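Long-range contact in hypothetical protein (Mus musculus, PDB 1VKB), which probably acts as a gamma-glutamylamine cyclotransferase of the AIG2-like family: residues 60-65 with 98-103. Residues are numbered along the deposited sequence; the frame is centred on the assembly and turned at random.
Sequences HNIPWL and SMYQRT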
loop_
_atom_site.group_PDB
_atom_site.type_symbol
_atom_site.label_atom_id
_atom_site.label_comp_id
_atom_site.label_asym_id
_atom_site.label_seq_id
_atom_site.Cartn_x
_atom_site.Cartn_y
_atom_site.Cartn_z
ATOM N N HIS A 60 3.673 8.296 -13.406
ATOM C CA HIS A 60 3.841 6.844 -13.358
ATOM C C HIS A 60 2.575 6.080 -13.028
ATOM O O HIS A 60 2.607 4.848 -12.953
ATOM C CB HIS A 60 4.906 6.495 -12.325
ATOM C CG HIS A 60 6.207 7.131 -12.639
ATOM N ND1 HIS A 60 6.940 6.753 -13.734
ATOM C CD2 HIS A 60 6.830 8.210 -12.112
ATOM C CE1 HIS A 60 8.000 7.539 -13.845
ATOM N NE2 HIS A 60 7.957 8.430 -12.865
ATOM N N ASN A 61 1.475 6.791 -12.867
ATOM C CA ASN A 61 0.220 6.160 -12.464
ATOM C C ASN A 61 0.402 5.288 -11.207
ATOM O O ASN A 61 -0.057 4.140 -11.109
ATOM C CB ASN A 61 -0.369 5.344 -13.620
ATOM C CG ASN A 61 -0.649 6.196 -14.851
ATOM O OD1 ASN A 61 -0.898 7.402 -14.746
ATOM N ND2 ASN A 61 -0.599 5.575 -16.038
ATOM N N ILE A 62 1.018 5.884 -10.211
ATOM C CA ILE A 62 1.256 5.236 -8.910
ATOM C C ILE A 62 0.006 5.350 -8.037
ATOM O O ILE A 62 -0.677 6.382 -8.046
ATOM C CB ILE A 62 2.457 5.911 -8.249
ATOM C CG1 ILE A 62 3.725 5.373 -8.936
ATOM C CG2 ILE A 62 2.549 5.567 -6.804
ATOM C CD1 ILE A 62 4.966 6.203 -8.605
ATOM N N PRO A 63 -0.320 4.304 -7.305
ATOM C CA PRO A 63 -1.353 4.425 -6.308
ATOM C C PRO A 63 -0.850 5.053 -5.012
ATOM O O PRO A 63 0.206 4.670 -4.470
ATOM C CB PRO A 63 -1.767 2.984 -6.062
ATOM C CG PRO A 63 -0.481 2.190 -6.218
ATOM C CD PRO A 63 0.209 2.929 -7.372
ATOM N N TRP A 64 -1.638 5.981 -4.495
ATOM C CA TRP A 64 -1.301 6.702 -3.273
ATOM C C TRP A 64 -2.466 6.723 -2.337
ATOM O O TRP A 64 -3.541 7.223 -2.696
ATOM C CB TRP A 64 -0.924 8.155 -3.578
ATOM C CG TRP A 64 0.025 8.386 -4.740
ATOM C CD1 TRP A 64 -0.291 8.480 -6.046
ATOM C CD2 TRP A 64 1.447 8.668 -4.650
ATOM N NE1 TRP A 64 0.837 8.774 -6.797
ATOM C CE2 TRP A 64 1.912 8.887 -5.956
ATOM C CE3 TRP A 64 2.361 8.726 -3.604
ATOM C CZ2 TRP A 64 3.258 9.159 -6.237
ATOM C CZ3 TRP A 64 3.693 9.000 -3.890
ATOM C CH2 TRP A 64 4.116 9.215 -5.192
ATOM N N LEU A 65 -2.246 6.246 -1.111
ATOM C CA LEU A 65 -3.227 6.355 -0.051
ATOM C C LEU A 65 -2.954 7.668 0.699
ATOM O O LEU A 65 -1.932 7.812 1.420
ATOM C CB LEU A 65 -3.157 5.142 0.885
ATOM C CG LEU A 65 -4.356 4.955 1.813
ATOM C CD1 LEU A 65 -5.609 4.653 0.982
ATOM C CD2 LEU A 65 -4.087 3.806 2.763
ATOM N N SER A 98 10.012 11.054 2.177
ATOM C CA SER A 98 9.613 12.117 1.269
ATOM C C SER A 98 8.390 11.784 0.428
ATOM O O SER A 98 7.517 12.596 0.323
ATOM C CB SER A 98 10.757 12.656 0.418
ATOM O OG SER A 98 11.332 11.664 -0.368
ATOM N N MET A 99 8.359 10.598 -0.159
ATOM C CA MET A 99 7.334 10.236 -1.142
ATOM C C MET A 99 6.126 9.630 -0.411
ATOM O O MET A 99 4.961 9.984 -0.698
ATOM C CB MET A 99 7.971 9.190 -2.103
ATOM C CG MET A 99 7.107 8.455 -3.158
ATOM S SD MET A 99 7.945 7.110 -4.126
ATOM C CE MET A 99 6.871 6.911 -5.543
ATOM N N TYR A 100 6.428 8.706 0.507
ATOM C CA TYR A 100 5.470 8.145 1.422
ATOM C C TYR A 100 6.012 8.267 2.830
ATOM O O TYR A 100 7.187 8.540 3.023
ATOM C CB TYR A 100 5.259 6.661 1.116
ATOM C CG TYR A 100 4.542 6.314 -0.181
ATOM C CD1 TYR A 100 5.250 6.108 -1.333
ATOM C CD2 TYR A 100 3.187 6.133 -0.219
ATOM C CE1 TYR A 100 4.636 5.742 -2.496
ATOM C CE2 TYR A 100 2.558 5.782 -1.390
ATOM C CZ TYR A 100 3.299 5.586 -2.532
ATOM O OH TYR A 100 2.758 5.192 -3.750
ATOM N N GLN A 101 5.112 8.148 3.799
ATOM C CA GLN A 101 5.487 8.067 5.193
ATOM C C GLN A 101 4.817 6.790 5.710
ATOM O O GLN A 101 3.634 6.529 5.443
ATOM C CB GLN A 101 5.011 9.300 5.938
ATOM C CG GLN A 101 5.522 10.616 5.418
ATOM C CD GLN A 101 4.788 11.117 4.206
ATOM O OE1 GLN A 101 3.551 11.104 4.152
ATOM N NE2 GLN A 101 5.553 11.555 3.204
ATOM N N ARG A 102 5.578 5.977 6.441
ATOM C CA ARG A 102 5.019 4.772 6.970
ATOM C C ARG A 102 4.194 5.096 8.204
ATOM O O ARG A 102 4.707 5.711 9.168
ATOM C CB ARG A 102 6.144 3.812 7.334
ATOM C CG ARG A 102 5.629 2.486 7.947
ATOM C CD ARG A 102 6.558 1.289 7.764
ATOM N NE ARG A 102 7.990 1.509 8.040
ATOM C CZ ARG A 102 8.553 1.493 9.274
ATOM N NH1 ARG A 102 7.838 1.428 10.381
ATOM N NH2 ARG A 102 9.842 1.645 9.403
ATOM N N THR A 103 2.948 4.632 8.210
ATOM C CA THR A 103 1.968 4.976 9.239
ATOM C C THR A 103 1.269 3.721 9.750
ATOM O O THR A 103 0.941 2.855 8.975
ATOM C CB THR A 103 0.938 5.947 8.590
ATOM O OG1 THR A 103 1.623 7.141 8.149
ATOM C CG2 THR A 103 0.016 6.434 9.610
#
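Tyr100 lays its ring beside the indole of Trp64 and drives its hydroxyl against the backbone of strand 62-66. From CB, its CG lies anti to the carbonyl carbon (chi1 -69°), which sends the ring across to the strand. Beyond CG, CD1 and CE1 pass by Trp64 CZ3, CE1 at 3.7 Å, while CE2 faces Trp64 CE3. At the far end CZ sits 3.4 Å from Trp64 CE3. The six-membered ring of Trp64 and the Tyr100 ring are nearly parallel, their planes 20° and their centroids 4.8 Å apart, but slid so far past each other that they scarcely overlap. The tip, OH, lies over the rim of one indole face and donates a hydrogen bond of 2.7 Å to Pro63 O. Pro63 O lies at the edge of the phenol ring and in its plane, while the OH stands 28° out of the carbonyl plane. Ile62 CG2 presses against Tyr100 OH at 3.1 Å and also rests on the indole face that carries it. With a phenylalanine at Tyr100, Pro63 O would probably be left without this donor and the ring held less firmly in its turn.

Met99 suits the indole edge because its long, flexible side chain, in the one of its two conformers described here, crosses that edge extended: CG meets Trp64 CZ3 at 3.5 Å, near the ring plane, and CE, beside CH2, meets Ile62 CD1 tip to tip at 3.7 Å. Tryptophan offers both a broad face and a polar NE1, which bonds to Ala57 O on the neighbouring hairpin strand. Pairing with opposite sides of strand 121-129, strands 62-66 and 101-109 are bridged by this buried aromatic-aliphatic cluster, part of the mixed beta-sheet core of the gamma-glutamyl cyclotransferase-like fold.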